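Long-range contact in copper-containing nitrite reductase (Hyphomicrobium denitrificans 1NES1, PDB 6TFO), which probably reduces nitrite to nitric oxide with electrons from cytochrome c, using bound copper ions in a homotrimer: residues V110-Y115 and V130-P135. Residues are numbered along the deposited sequence; the frame is centred on the assembly and turned at random.
Sequences VGQFDY and VLQVVP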
ATOM      1  N   VAL C 110      -1.947 -46.368  -5.482  1.00 62.34           N
ATOM      2  CA  VAL C 110      -3.243 -45.874  -4.930  1.00 61.58           C
ATOM      3  C   VAL C 110      -3.089 -45.709  -3.416  1.00 58.93           C
ATOM      4  O   VAL C 110      -2.296 -46.472  -2.814  1.00 61.62           O
ATOM      5  CB  VAL C 110      -4.420 -46.821  -5.261  1.00 61.81           C
ATOM      6  CG1 VAL C 110      -5.594 -46.669  -4.304  1.00 62.92           C
ATOM      7  CG2 VAL C 110      -4.927 -46.633  -6.675  1.00 64.18           C
ATOM      8  N   GLY C 111      -3.813 -44.753  -2.835  1.00 59.69           N
ATOM      9  CA  GLY C 111      -3.860 -44.534  -1.376  1.00 61.40           C
ATOM     10  C   GLY C 111      -3.688 -43.075  -1.008  1.00 56.55           C
ATOM     11  O   GLY C 111      -3.883 -42.188  -1.887  1.00 57.32           O
ATOM     12  N   GLN C 112      -3.366 -42.821   0.261  1.00 54.89           N
ATOM     13  CA  GLN C 112      -3.179 -41.448   0.796  1.00 55.65           C
ATOM     14  C   GLN C 112      -1.751 -41.318   1.312  1.00 51.49           C
ATOM     15  O   GLN C 112      -1.300 -42.215   2.002  1.00 50.72           O
ATOM     16  CB  GLN C 112      -4.201 -41.136   1.885  1.00 59.01           C
ATOM     17  CG  GLN C 112      -5.629 -41.451   1.472  1.00 63.81           C
ATOM     18  CD  GLN C 112      -6.614 -40.447   2.013  1.00 66.00           C
ATOM     19  OE1 GLN C 112      -7.738 -40.369   1.544  1.00 74.84           O
ATOM     20  NE2 GLN C 112      -6.186 -39.651   2.977  1.00 60.82           N
ATOM     21  N   PHE C 113      -1.082 -40.227   0.959  1.00 51.70           N
ATOM     22  CA  PHE C 113       0.364 -40.005   1.198  1.00 58.05           C
ATOM     23  C   PHE C 113       0.545 -38.565   1.658  1.00 57.80           C
ATOM     24  O   PHE C 113      -0.020 -37.683   1.008  1.00 54.12           O
ATOM     25  CB  PHE C 113       1.177 -40.297  -0.071  1.00 58.87           C
ATOM     26  CG  PHE C 113       0.882 -41.643  -0.688  1.00 57.29           C
ATOM     27  CD1 PHE C 113       1.535 -42.790  -0.255  1.00 58.07           C
ATOM     28  CD2 PHE C 113      -0.075 -41.767  -1.678  1.00 53.89           C
ATOM     29  CE1 PHE C 113       1.249 -44.026  -0.820  1.00 55.50           C
ATOM     30  CE2 PHE C 113      -0.356 -43.004  -2.246  1.00 54.28           C
ATOM     31  CZ  PHE C 113       0.287 -44.135  -1.807  1.00 52.72           C
ATOM     32  N   ASP C 114       1.272 -38.358   2.757  1.00 60.46           N
ATOM     33  CA  ASP C 114       1.561 -37.011   3.298  1.00 54.51           C
ATOM     34  C   ASP C 114       2.575 -36.337   2.391  1.00 46.68           C
ATOM     35  O   ASP C 114       3.609 -36.957   2.098  1.00 52.14           O
ATOM     36  CB  ASP C 114       2.070 -37.064   4.737  1.00 57.57           C
ATOM     37  CG  ASP C 114       0.968 -37.270   5.767  1.00 57.70           C
ATOM     38  OD1 ASP C 114      -0.218 -37.320   5.372  1.00 59.86           O
ATOM     39  OD2 ASP C 114       1.310 -37.391   6.954  1.00 58.00           O
ATOM     40  N   TYR C 115       2.253 -35.127   1.950  1.00 45.54           N
ATOM     41  CA  TYR C 115       3.261 -34.125   1.544  1.00 44.58           C
ATOM     42  C   TYR C 115       3.504 -33.226   2.750  1.00 44.67           C
ATOM     43  O   TYR C 115       2.519 -32.797   3.385  1.00 44.83           O
ATOM     44  CB  TYR C 115       2.817 -33.384   0.287  1.00 46.84           C
ATOM     45  CG  TYR C 115       1.663 -32.420   0.398  1.00 45.39           C
ATOM     46  CD1 TYR C 115       1.886 -31.078   0.678  1.00 46.09           C
ATOM     47  CD2 TYR C 115       0.379 -32.816   0.082  1.00 44.50           C
ATOM     48  CE1 TYR C 115       0.847 -30.166   0.714  1.00 46.30           C
ATOM     49  CE2 TYR C 115      -0.675 -31.920   0.123  1.00 43.92           C
ATOM     50  CZ  TYR C 115      -0.440 -30.593   0.445  1.00 46.98           C
ATOM     51  OH  TYR C 115      -1.465 -29.692   0.471  1.00 45.01           O
ATOM     52  N   VAL C 130      -2.367 -34.048   2.362  1.00 53.01           N
ATOM     53  CA  VAL C 130      -2.423 -35.425   1.797  1.00 55.48           C
ATOM     54  C   VAL C 130      -2.510 -35.331   0.268  1.00 55.96           C
ATOM     55  O   VAL C 130      -3.251 -34.457  -0.281  1.00 56.21           O
ATOM     56  CB  VAL C 130      -3.525 -36.291   2.446  1.00 56.64           C
ATOM     57  CG1 VAL C 130      -3.959 -35.738   3.803  1.00 55.78           C
ATOM     58  CG2 VAL C 130      -4.728 -36.506   1.550  1.00 60.50           C
ATOM     59  N   LEU C 131      -1.691 -36.156  -0.383  1.00 53.95           N
ATOM     60  CA  LEU C 131      -1.847 -36.591  -1.790  1.00 52.75           C
ATOM     61  C   LEU C 131      -2.802 -37.780  -1.794  1.00 52.07           C
ATOM     62  O   LEU C 131      -2.486 -38.772  -1.132  1.00 49.47           O
ATOM     63  CB  LEU C 131      -0.471 -36.992  -2.321  1.00 53.10           C
ATOM     64  CG  LEU C 131      -0.446 -37.527  -3.748  1.00 58.07           C
ATOM     65  CD1 LEU C 131      -0.672 -36.402  -4.758  1.00 56.52           C
ATOM     66  CD2 LEU C 131       0.876 -38.239  -4.030  1.00 52.90           C
ATOM     67  N   GLN C 132      -3.939 -37.687  -2.480  1.00 60.12           N
ATOM     68  CA  GLN C 132      -4.841 -38.858  -2.646  1.00 62.05           C
ATOM     69  C   GLN C 132      -4.744 -39.372  -4.078  1.00 57.91           C
ATOM     70  O   GLN C 132      -5.158 -38.630  -4.999  1.00 56.59           O
ATOM     71  CB  GLN C 132      -6.297 -38.570  -2.298  1.00 60.88           C
ATOM     72  CG  GLN C 132      -6.899 -39.767  -1.580  1.00 66.70           C
ATOM     73  CD  GLN C 132      -8.400 -39.812  -1.585  1.00 69.14           C
ATOM     74  OE1 GLN C 132      -9.078 -38.848  -1.950  1.00 67.38           O
ATOM     75  NE2 GLN C 132      -8.912 -40.961  -1.169  1.00 70.30           N
ATOM     76  N   VAL C 133      -4.220 -40.593  -4.220  1.00 58.63           N
ATOM     77  CA  VAL C 133      -4.120 -41.355  -5.498  1.00 55.54           C
ATOM     78  C   VAL C 133      -5.281 -42.358  -5.549  1.00 57.09           C
ATOM     79  O   VAL C 133      -5.287 -43.317  -4.754  1.00 49.53           O
ATOM     80  CB  VAL C 133      -2.754 -42.046  -5.616  1.00 59.89           C
ATOM     81  CG1 VAL C 133      -2.575 -42.679  -6.979  1.00 58.76           C
ATOM     82  CG2 VAL C 133      -1.609 -41.090  -5.309  1.00 64.24           C
ATOM     83  N   VAL C 134      -6.218 -42.120  -6.466  1.00 57.32           N
ATOM     84  CA  VAL C 134      -7.528 -42.812  -6.598  1.00 59.09           C
ATOM     85  C   VAL C 134      -7.451 -43.755  -7.789  1.00 65.97           C
ATOM     86  O   VAL C 134      -6.839 -43.426  -8.806  1.00 64.25           O
ATOM     87  CB  VAL C 134      -8.639 -41.764  -6.769  1.00 64.77           C
ATOM     88  CG1 VAL C 134      -9.795 -42.252  -7.624  1.00 72.07           C
ATOM     89  CG2 VAL C 134      -9.123 -41.269  -5.415  1.00 70.86           C
ATOM     90  N   PRO C 135      -8.057 -44.960  -7.718  1.00 74.59           N
ATOM     91  CA  PRO C 135      -8.033 -45.882  -8.850  1.00 71.33           C
ATOM     92  C   PRO C 135      -8.894 -45.325  -9.993  1.00 66.16           C
ATOM     93  O   PRO C 135      -9.737 -44.466  -9.752  1.00 67.68           O
ATOM     94  CB  PRO C 135      -8.585 -47.189  -8.264  1.00 72.71           C
ATOM     95  CG  PRO C 135      -9.492 -46.728  -7.148  1.00 75.02           C
ATOM     96  CD  PRO C 135      -8.790 -45.512  -6.568  1.00 82.34           C
TER
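The F113 ring meets V133 obliquely, with CE2 3.8 Å from V133 CG2, on the buried face that also carries L131. CG of F113 stands anti to its carbonyl carbon (chi1 -51°), which sends the ring back along its own strand past G111 and so to V133 rather than to its direct cross-strand partner L131, met through the CB atoms. The ring tip passes close to G111, whose phi of 133° is accessible mainly to glycine. Beneath these side chains two antiparallel hydrogen-bonded pairs tie the strands: G111 N to V133 O (2.8 Å) and V133 N to G111 O, then F113 N to L131 O and L131 N to F113 O (2.7 Å).

The other face carries Q112 and Q132, a non-hydrogen-bonded pair whose amide planes are turned 66° apart. Q112 OE1 comes within 3.0 Å of Q132 NE2, but the angle is too poor for a hydrogen bond. The chain of Q112, bent at chi2, also lays NE2 against V130 CG2 at 3.7 Å. At one end of the pairing V110 CG2 meets P135 CD at 4.0 Å, the two side chains crossing at about a right angle. At the other, the Y115 ring presents its edge to V130 O, 3.6 Å from CE2, and its hydroxyl is hydrogen-bonded to P58 O.

This hairpin belongs to the cupredoxin domain with the type 1 copper bound by H80, C117, H122 and M127; C117 and M127 lie in its connection. D114 makes a salt bridge to R123 in the same connection. Strand 60-63 pairs in parallel with 128-134, while strand 83-84 flanks 111-116 antiparallel, placing the hairpin in the middle of its sheet.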